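GTPase HflX (Sulfolobus solfataricus P2, PDB 2QTF) hydrolyses GTP and associates with the 50S ribosomal subunit, with a possible role in protein synthesis or ribosome biogenesis. Local coordinates at residues A[18-26]-A[89-97]; A[193-202]-A[214-222]. All blocks are in the same frame, centred on the assembly; numbering follows the deposited sequence.

Contact 1 of 2, residues A[18-26]-A[89-97]; sequences ALVEGANYK and LLLEIFALH. With CD (cadmium ion), chain B; CD (cadmium ion), chain C.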
loop_
_atom_site.group_PDB
_atom_site.type_symbol
_atom_site.label_atom_id
_atom_site.label_comp_id
_atom_site.label_asym_id
_atom_site.label_seq_id
_atom_site.Cartn_x
_atom_site.Cartn_y
_atom_site.Cartn_z
ATOM N N ALA A 18 8.059 2.450 -4.063
ATOM C CA ALA A 18 6.743 2.997 -3.637
ATOM C C ALA A 18 6.149 2.074 -2.567
ATOM O O ALA A 18 5.596 2.551 -1.616
ATOM C CB ALA A 18 5.797 3.118 -4.923
ATOM N N LEU A 19 6.324 0.751 -2.645
ATOM C CA LEU A 19 5.970 -0.158 -1.473
ATOM C C LEU A 19 6.766 0.135 -0.155
ATOM O O LEU A 19 6.220 0.148 0.979
ATOM C CB LEU A 19 6.118 -1.601 -1.882
ATOM C CG LEU A 19 5.188 -2.028 -3.029
ATOM C CD1 LEU A 19 5.580 -3.353 -3.608
ATOM C CD2 LEU A 19 3.650 -2.072 -2.513
ATOM N N VAL A 20 8.089 0.281 -0.269
ATOM C CA VAL A 20 8.885 0.556 0.924
ATOM C C VAL A 20 8.472 1.885 1.547
ATOM O O VAL A 20 8.419 1.985 2.798
ATOM C CB VAL A 20 10.416 0.547 0.550
ATOM C CG1 VAL A 20 11.316 1.094 1.707
ATOM C CG2 VAL A 20 10.781 -0.861 0.120
ATOM N N GLU A 21 8.220 2.899 0.705
ATOM C CA GLU A 21 7.786 4.184 1.295
ATOM C C GLU A 21 6.347 3.985 1.916
ATOM O O GLU A 21 6.044 4.548 2.960
ATOM C CB GLU A 21 7.849 5.325 0.256
ATOM C CG GLU A 21 9.292 5.497 -0.273
ATOM C CD GLU A 21 9.395 6.588 -1.360
ATOM O OE1 GLU A 21 8.376 6.921 -2.017
ATOM O OE2 GLU A 21 10.495 7.124 -1.561
ATOM N N GLY A 22 5.531 3.064 1.386
ATOM C CA GLY A 22 4.167 2.836 2.029
ATOM C C GLY A 22 4.268 2.106 3.381
ATOM O O GLY A 22 3.311 1.990 4.171
ATOM N N ALA A 23 5.432 1.523 3.633
ATOM C CA ALA A 23 5.752 0.947 4.898
ATOM C C ALA A 23 6.532 1.937 5.798
ATOM O O ALA A 23 7.111 1.473 6.761
ATOM C CB ALA A 23 6.570 -0.426 4.707
ATOM N N ASN A 24 6.523 3.215 5.452
ATOM C CA ASN A 24 7.124 4.292 6.262
ATOM C C ASN A 24 8.687 4.196 6.344
ATOM O O ASN A 24 9.283 4.534 7.383
ATOM C CB ASN A 24 6.481 4.303 7.670
ATOM C CG ASN A 24 4.927 4.905 7.658
ATOM O OD1 ASN A 24 4.418 5.344 6.607
ATOM N ND2 ASN A 24 4.218 4.863 8.855
ATOM N N TYR A 25 9.337 3.681 5.291
ATOM C CA TYR A 25 10.839 3.680 5.245
ATOM C C TYR A 25 11.277 4.660 4.169
ATOM O O TYR A 25 10.603 4.796 3.155
ATOM C CB TYR A 25 11.422 2.298 4.880
ATOM C CG TYR A 25 11.236 1.283 5.954
ATOM C CD1 TYR A 25 12.169 1.108 6.974
ATOM C CD2 TYR A 25 10.121 0.471 5.948
ATOM C CE1 TYR A 25 11.946 0.116 7.994
ATOM C CE2 TYR A 25 9.892 -0.448 6.986
ATOM C CZ TYR A 25 10.763 -0.636 7.943
ATOM O OH TYR A 25 10.402 -1.603 8.861
ATOM N N LYS A 26 12.421 5.332 4.394
ATOM C CA LYS A 26 13.145 6.057 3.366
ATOM C C LYS A 26 14.193 5.123 2.692
ATOM O O LYS A 26 14.974 4.500 3.390
ATOM C CB LYS A 26 13.868 7.254 4.039
ATOM C CG LYS A 26 14.635 8.129 2.982
ATOM C CD LYS A 26 15.307 9.428 3.587
ATOM C CE LYS A 26 15.746 10.449 2.416
ATOM N NZ LYS A 26 15.964 11.916 2.920
ATOM N N LEU A 89 7.493 -7.275 4.055
ATOM C CA LEU A 89 7.317 -5.872 3.692
ATOM C C LEU A 89 5.842 -5.566 3.463
ATOM O O LEU A 89 5.296 -4.518 3.885
ATOM C CB LEU A 89 8.185 -5.492 2.430
ATOM C CG LEU A 89 7.891 -4.089 1.781
ATOM C CD1 LEU A 89 8.372 -3.005 2.695
ATOM C CD2 LEU A 89 8.486 -3.837 0.325
ATOM N N LEU A 90 5.176 -6.401 2.672
ATOM C CA LEU A 90 3.743 -6.065 2.371
ATOM C C LEU A 90 2.941 -6.227 3.654
ATOM O O LEU A 90 1.979 -5.463 3.850
ATOM C CB LEU A 90 3.135 -7.036 1.301
ATOM C CG LEU A 90 3.809 -6.894 -0.060
ATOM C CD1 LEU A 90 3.445 -7.988 -1.142
ATOM C CD2 LEU A 90 3.639 -5.537 -0.626
ATOM N N LEU A 91 3.274 -7.222 4.513
ATOM C CA LEU A 91 2.541 -7.340 5.785
ATOM C C LEU A 91 2.759 -6.066 6.666
ATOM O O LEU A 91 1.836 -5.598 7.364
ATOM C CB LEU A 91 2.913 -8.642 6.597
ATOM C CG LEU A 91 2.318 -9.914 5.902
ATOM C CD1 LEU A 91 3.043 -11.110 6.509
ATOM C CD2 LEU A 91 0.765 -9.858 6.157
ATOM N N GLU A 92 3.990 -5.521 6.643
ATOM C CA GLU A 92 4.225 -4.178 7.310
ATOM C C GLU A 92 3.322 -3.039 6.776
ATOM O O GLU A 92 2.725 -2.312 7.579
ATOM C CB GLU A 92 5.753 -3.801 7.218
ATOM C CG GLU A 92 6.039 -2.484 7.994
ATOM C CD GLU A 92 6.174 -2.818 9.514
ATOM O OE1 GLU A 92 6.260 -4.074 9.804
ATOM O OE2 GLU A 92 6.279 -1.885 10.391
ATOM N N ILE A 93 3.185 -2.922 5.433
ATOM C CA ILE A 93 2.274 -1.939 4.787
ATOM C C ILE A 93 0.860 -2.149 5.329
ATOM O O ILE A 93 0.180 -1.218 5.759
ATOM C CB ILE A 93 2.294 -2.116 3.236
ATOM C CG1 ILE A 93 3.695 -1.772 2.729
ATOM C CG2 ILE A 93 1.137 -1.298 2.584
ATOM C CD1 ILE A 93 3.890 -2.109 1.261
ATOM N N PHE A 94 0.468 -3.392 5.399
ATOM C CA PHE A 94 -0.932 -3.698 5.856
ATOM C C PHE A 94 -1.102 -3.280 7.313
ATOM O O PHE A 94 -2.102 -2.631 7.657
ATOM C CB PHE A 94 -1.317 -5.173 5.645
ATOM C CG PHE A 94 -1.155 -5.710 4.194
ATOM C CD1 PHE A 94 -1.101 -4.879 3.103
ATOM C CD2 PHE A 94 -1.233 -7.109 3.999
ATOM C CE1 PHE A 94 -0.912 -5.396 1.813
ATOM C CE2 PHE A 94 -1.087 -7.686 2.664
ATOM C CZ PHE A 94 -0.925 -6.828 1.590
ATOM N N ALA A 95 -0.128 -3.642 8.149
ATOM C CA ALA A 95 -0.167 -3.345 9.580
ATOM C C ALA A 95 -0.287 -1.812 9.779
ATOM O O ALA A 95 -0.917 -1.357 10.705
ATOM C CB ALA A 95 1.125 -3.904 10.236
ATOM N N LEU A 96 0.411 -1.024 8.966
ATOM C CA LEU A 96 0.402 0.444 9.095
ATOM C C LEU A 96 -0.908 1.022 8.577
ATOM O O LEU A 96 -1.289 2.137 8.972
ATOM C CB LEU A 96 1.650 1.042 8.338
ATOM C CG LEU A 96 2.981 0.599 8.985
ATOM C CD1 LEU A 96 4.184 1.227 8.024
ATOM C CD2 LEU A 96 3.179 1.111 10.477
ATOM N N HIS A 97 -1.659 0.275 7.730
ATOM C CA HIS A 97 -2.879 0.892 7.215
ATOM C C HIS A 97 -4.128 0.302 7.857
ATOM O O HIS A 97 -5.221 0.816 7.627
ATOM C CB HIS A 97 -2.986 0.720 5.706
ATOM C CG HIS A 97 -1.982 1.534 4.938
ATOM N ND1 HIS A 97 -0.632 1.209 4.857
ATOM C CD2 HIS A 97 -2.132 2.690 4.267
ATOM C CE1 HIS A 97 -0.026 2.121 4.109
ATOM N NE2 HIS A 97 -0.926 2.999 3.708
HETATM CD CD CD B . 6.739 -3.290 12.057
HETATM CD CD CD C . -0.686 4.746 2.313
HETATM O O HOH W 1 7.381 0.427 9.732
HETATM O O HOH W 2 9.161 -2.742 11.256
HETATM O O HOH W 3 7.676 -5.577 11.876
HETATM O O HOH W 4 -1.945 3.511 0.661
HETATM O O HOH W 5 0.962 3.277 1.156
HETATM O O HOH W 6 -0.632 6.367 0.697
#
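L89 reaches the helix end at 18-22 with both of its methyls: CD1 lies against CB of A23 (3.7 Å), while CD2 touches both CB of L19 and CG2 of V20, the valine side chain crossing at about a right angle. CG of L89 stands anti to its own backbone N (chi1 169°), which sends the fork toward helix 18-22. A valine here, too short to carry both methyls this far, would probably leave a gap beside L19, V20 and A23. I93 comes in one turn further on; its CD1 slants across CD2 of L19 and abuts O of L19 (3.3 Å), and its CG1 meets CB of A23. A Schellman motif, with N24 at positive phi, ends the first helix; L96 packs CD1 onto O of A23 and across the N24 side chain. H97 turns a ring edge to O of G22; ND1 donates to O of I93 (2.7 Å, 162°), which fixes the imidazole's rotation and presents NE2 to a cadmium ion that D232 also binds. E92 chelates a second cadmium with both carboxylate oxygens. The segments thus meet mainly through aliphatic side chains, without a direct hydrogen bond; one water donates to both O of A23 and OE2 of E92.

Contact 2 of 2, residues A[193-202]-A[214-222]; sequences TSLFNSLTGL and MSPKRYAIP. With SO4 (sulfate ion), chain F.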
loop_
_atom_site.group_PDB
_atom_site.type_symbol
_atom_site.label_atom_id
_atom_site.label_comp_id
_atom_site.label_asym_id
_atom_site.label_seq_id
_atom_site.Cartn_x
_atom_site.Cartn_y
_atom_site.Cartn_z
ATOM N N THR A 193 0.037 8.853 -1.674
ATOM C CA THR A 193 0.699 9.534 -0.540
ATOM C C THR A 193 0.908 11.012 -0.907
ATOM O O THR A 193 0.627 11.876 -0.076
ATOM C CB THR A 193 2.053 8.842 -0.281
ATOM O OG1 THR A 193 1.754 7.508 0.030
ATOM C CG2 THR A 193 2.854 9.494 0.851
ATOM N N SER A 194 1.269 11.294 -2.170
ATOM C CA SER A 194 1.537 12.691 -2.581
ATOM C C SER A 194 0.243 13.444 -2.514
ATOM O O SER A 194 0.256 14.594 -2.065
ATOM C CB SER A 194 2.154 12.876 -3.970
ATOM O OG SER A 194 1.272 12.332 -4.905
ATOM N N LEU A 195 -0.867 12.847 -2.904
ATOM C CA LEU A 195 -2.189 13.536 -2.807
ATOM C C LEU A 195 -2.626 13.800 -1.328
ATOM O O LEU A 195 -3.030 14.908 -0.930
ATOM C CB LEU A 195 -3.227 12.664 -3.456
ATOM C CG LEU A 195 -4.651 13.271 -3.432
ATOM C CD1 LEU A 195 -4.474 14.580 -4.192
ATOM C CD2 LEU A 195 -5.558 12.406 -4.303
ATOM N N PHE A 196 -2.473 12.783 -0.504
ATOM C CA PHE A 196 -2.742 12.920 0.953
ATOM C C PHE A 196 -1.891 14.032 1.581
ATOM O O PHE A 196 -2.388 14.922 2.306
ATOM C CB PHE A 196 -2.396 11.600 1.654
ATOM C CG PHE A 196 -2.872 11.553 3.081
ATOM C CD1 PHE A 196 -4.118 11.068 3.356
ATOM C CD2 PHE A 196 -2.014 11.902 4.164
ATOM C CE1 PHE A 196 -4.609 10.969 4.659
ATOM C CE2 PHE A 196 -2.531 11.803 5.508
ATOM C CZ PHE A 196 -3.870 11.344 5.681
ATOM N N ASN A 197 -0.594 13.990 1.296
ATOM C CA ASN A 197 0.284 14.967 1.866
ATOM C C ASN A 197 -0.029 16.321 1.397
ATOM O O ASN A 197 0.076 17.331 2.161
ATOM C CB ASN A 197 1.753 14.643 1.537
ATOM C CG ASN A 197 2.262 13.526 2.349
ATOM O OD1 ASN A 197 1.577 13.063 3.272
ATOM N ND2 ASN A 197 3.467 13.053 2.024
ATOM N N SER A 198 -0.408 16.416 0.128
ATOM C CA SER A 198 -0.743 17.737 -0.416
ATOM C C SER A 198 -1.974 18.398 0.290
ATOM O O SER A 198 -1.948 19.633 0.689
ATOM C CB SER A 198 -0.985 17.621 -1.912
ATOM O OG SER A 198 -1.448 18.855 -2.326
ATOM N N LEU A 199 -3.027 17.601 0.471
ATOM C CA LEU A 199 -4.258 18.050 1.155
ATOM C C LEU A 199 -4.033 18.312 2.693
ATOM O O LEU A 199 -4.602 19.252 3.277
ATOM C CB LEU A 199 -5.356 16.996 1.003
ATOM C CG LEU A 199 -5.850 16.797 -0.417
ATOM C CD1 LEU A 199 -6.721 15.476 -0.658
ATOM C CD2 LEU A 199 -6.654 18.116 -0.863
ATOM N N THR A 200 -3.187 17.524 3.320
ATOM C CA THR A 200 -3.049 17.627 4.745
ATOM C C THR A 200 -1.945 18.614 5.148
ATOM O O THR A 200 -1.949 19.157 6.254
ATOM C CB THR A 200 -2.759 16.291 5.403
ATOM O OG1 THR A 200 -1.530 15.753 4.865
ATOM C CG2 THR A 200 -3.917 15.364 5.201
ATOM N N GLY A 201 -1.017 18.836 4.238
ATOM C CA GLY A 201 0.076 19.738 4.467
ATOM C C GLY A 201 1.124 18.980 5.226
ATOM O O GLY A 201 2.077 19.578 5.623
ATOM N N LEU A 202 0.980 17.673 5.404
ATOM C CA LEU A 202 2.005 16.865 6.078
ATOM C C LEU A 202 3.273 16.663 5.266
ATOM O O LEU A 202 3.175 16.320 4.079
ATOM C CB LEU A 202 1.438 15.495 6.479
ATOM C CG LEU A 202 0.268 15.449 7.497
ATOM C CD1 LEU A 202 -0.142 13.993 7.722
ATOM C CD2 LEU A 202 0.602 16.141 8.847
ATOM N N MET A 214 1.968 8.428 12.900
ATOM C CA MET A 214 0.711 7.673 13.101
ATOM C C MET A 214 0.495 6.441 12.202
ATOM O O MET A 214 1.216 6.208 11.177
ATOM C CB MET A 214 -0.513 8.600 13.016
ATOM C CG MET A 214 -1.175 8.632 11.635
ATOM S SD MET A 214 -1.369 10.326 10.962
ATOM C CE MET A 214 0.342 10.566 10.307
ATOM N N SER A 215 -0.483 5.632 12.604
ATOM C CA SER A 215 -0.968 4.535 11.760
ATOM C C SER A 215 -2.160 3.893 12.448
ATOM O O SER A 215 -2.084 3.696 13.649
ATOM C CB SER A 215 0.157 3.540 11.465
ATOM O OG SER A 215 0.181 2.487 12.448
ATOM N N PRO A 216 -3.285 3.634 11.700
ATOM C CA PRO A 216 -3.546 4.039 10.294
ATOM C C PRO A 216 -3.565 5.574 10.192
ATOM O O PRO A 216 -3.775 6.277 11.254
ATOM C CB PRO A 216 -4.973 3.505 10.041
ATOM C CG PRO A 216 -5.573 3.485 11.450
ATOM C CD PRO A 216 -4.420 2.835 12.189
ATOM N N LYS A 217 -3.302 6.083 8.981
ATOM C CA LYS A 217 -3.283 7.521 8.734
ATOM C C LYS A 217 -4.668 8.098 8.505
ATOM O O LYS A 217 -5.363 7.852 7.451
ATOM C CB LYS A 217 -2.337 7.859 7.513
ATOM C CG LYS A 217 -0.939 8.364 7.913
ATOM C CD LYS A 217 -0.363 9.497 6.865
ATOM C CE LYS A 217 0.064 8.962 5.466
ATOM N NZ LYS A 217 0.750 10.128 4.505
ATOM N N ARG A 218 -5.120 8.855 9.514
ATOM C CA ARG A 218 -6.394 9.525 9.405
ATOM C C ARG A 218 -6.186 10.970 9.882
ATOM O O ARG A 218 -5.697 11.207 11.011
ATOM C CB ARG A 218 -7.491 8.841 10.246
ATOM C CG ARG A 218 -7.692 7.299 9.974
ATOM C CD ARG A 218 -8.554 6.675 11.127
ATOM N NE ARG A 218 -9.904 7.201 11.046
ATOM C CZ ARG A 218 -10.797 6.820 10.151
ATOM N NH1 ARG A 218 -10.509 5.878 9.248
ATOM N NH2 ARG A 218 -11.997 7.382 10.153
ATOM N N TYR A 219 -6.598 11.949 9.090
ATOM C CA TYR A 219 -6.200 13.278 9.454
ATOM C C TYR A 219 -7.302 14.244 9.056
ATOM O O TYR A 219 -7.701 14.265 7.883
ATOM C CB TYR A 219 -4.910 13.624 8.640
ATOM C CG TYR A 219 -4.217 14.851 9.130
ATOM C CD1 TYR A 219 -3.295 14.781 10.188
ATOM C CD2 TYR A 219 -4.459 16.091 8.546
ATOM C CE1 TYR A 219 -2.632 15.958 10.673
ATOM C CE2 TYR A 219 -3.772 17.285 9.024
ATOM C CZ TYR A 219 -2.862 17.174 10.056
ATOM O OH TYR A 219 -2.193 18.275 10.495
ATOM N N ALA A 220 -7.791 15.050 10.004
ATOM C CA ALA A 220 -8.865 15.964 9.690
ATOM C C ALA A 220 -8.307 17.304 9.132
ATOM O O ALA A 220 -7.320 17.873 9.671
ATOM C CB ALA A 220 -9.754 16.292 10.895
ATOM N N ILE A 221 -9.006 17.823 8.135
ATOM C CA ILE A 221 -8.686 19.135 7.631
ATOM C C ILE A 221 -9.922 20.007 7.488
ATOM O O ILE A 221 -11.046 19.502 7.200
ATOM C CB ILE A 221 -7.946 19.139 6.234
ATOM C CG1 ILE A 221 -8.762 18.425 5.204
ATOM C CG2 ILE A 221 -6.575 18.366 6.319
ATOM C CD1 ILE A 221 -8.259 18.739 3.804
ATOM N N PRO A 222 -9.715 21.329 7.657
ATOM C CA PRO A 222 -10.783 22.304 7.445
ATOM C C PRO A 222 -10.813 22.702 5.969
ATOM O O PRO A 222 -9.729 22.898 5.390
ATOM C CB PRO A 222 -10.306 23.475 8.331
ATOM C CG PRO A 222 -8.772 23.450 8.292
ATOM C CD PRO A 222 -8.452 21.933 8.177
HETATM S S SO4 F . 1.356 5.719 -3.958
HETATM O O1 SO4 F . 1.250 6.319 -2.642
HETATM O O2 SO4 F . 1.938 6.623 -4.930
HETATM O O3 SO4 F . 0.094 5.545 -4.664
HETATM O O4 SO4 F . 2.157 4.472 -3.917
#
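F196 of the helix that follows the P-loop of this G domain projects onto edge strand 218-222 and takes the inner part of the contact. CG lies anti to the backbone N (chi1 -169°), directing the ring toward K217 and Y219: the bent K217 chain slants past it, CD 3.4 Å from CE2 of F196, and CB of Y219 meets CZ of F196. T200 of the same helix lays CG2 over one face of the phenylalanine ring and also against CD2 of Y219 (3.5 Å), filling the corner between the two aromatics. Further along the strand, I221 packs CG2 and CD1 against O of L199, and L199 in turn leans on L344 and I348 of helix 341-355. L202, just past the helix, sets CD1 over one face of the Y219 ring near its rim and CD2 3.7 Å from CE1 of Y219; the loose part lies beyond, where CD1 of L202 is 4.3 Å from CE of M214, on an exposed loop. At the other end, T193, a GTP-binding position by inference and a predicted magnesium ligand, holds O1 of a sulfate through both its N and OG1, consistent with the sulfate occupying a phosphate position. At the helix end OG1 of T200 accepts from N of L202 (3.2 Å), an ST turn, and donates to O of F196 (2.8 Å) from above the carbonyl plane.

Overall arrangement
Contact 1 is a buried helix-to-helix packing in the N-terminal region, whereas contact 2 lies at the surface of the G domain, where a helix covers an edge strand; they share no helix or strand. Aliphatic side chains dominate the first, with cadmium ions bound by E92 and H97, while the second mixes aromatic rings, a lysine chain and T200 with aliphatic packing of L199, L202 and I221. Their centres are about 16 Å apart, yet they touch: O of L96 lies 3.2 Å from CB of S215, and O of H97 packs on CB of P216. D232 adds a second connection, sharing the cadmium with H97 and pairing through its backbone with K217, so the end of helix 86-97 adjoins the predicted nucleotide site.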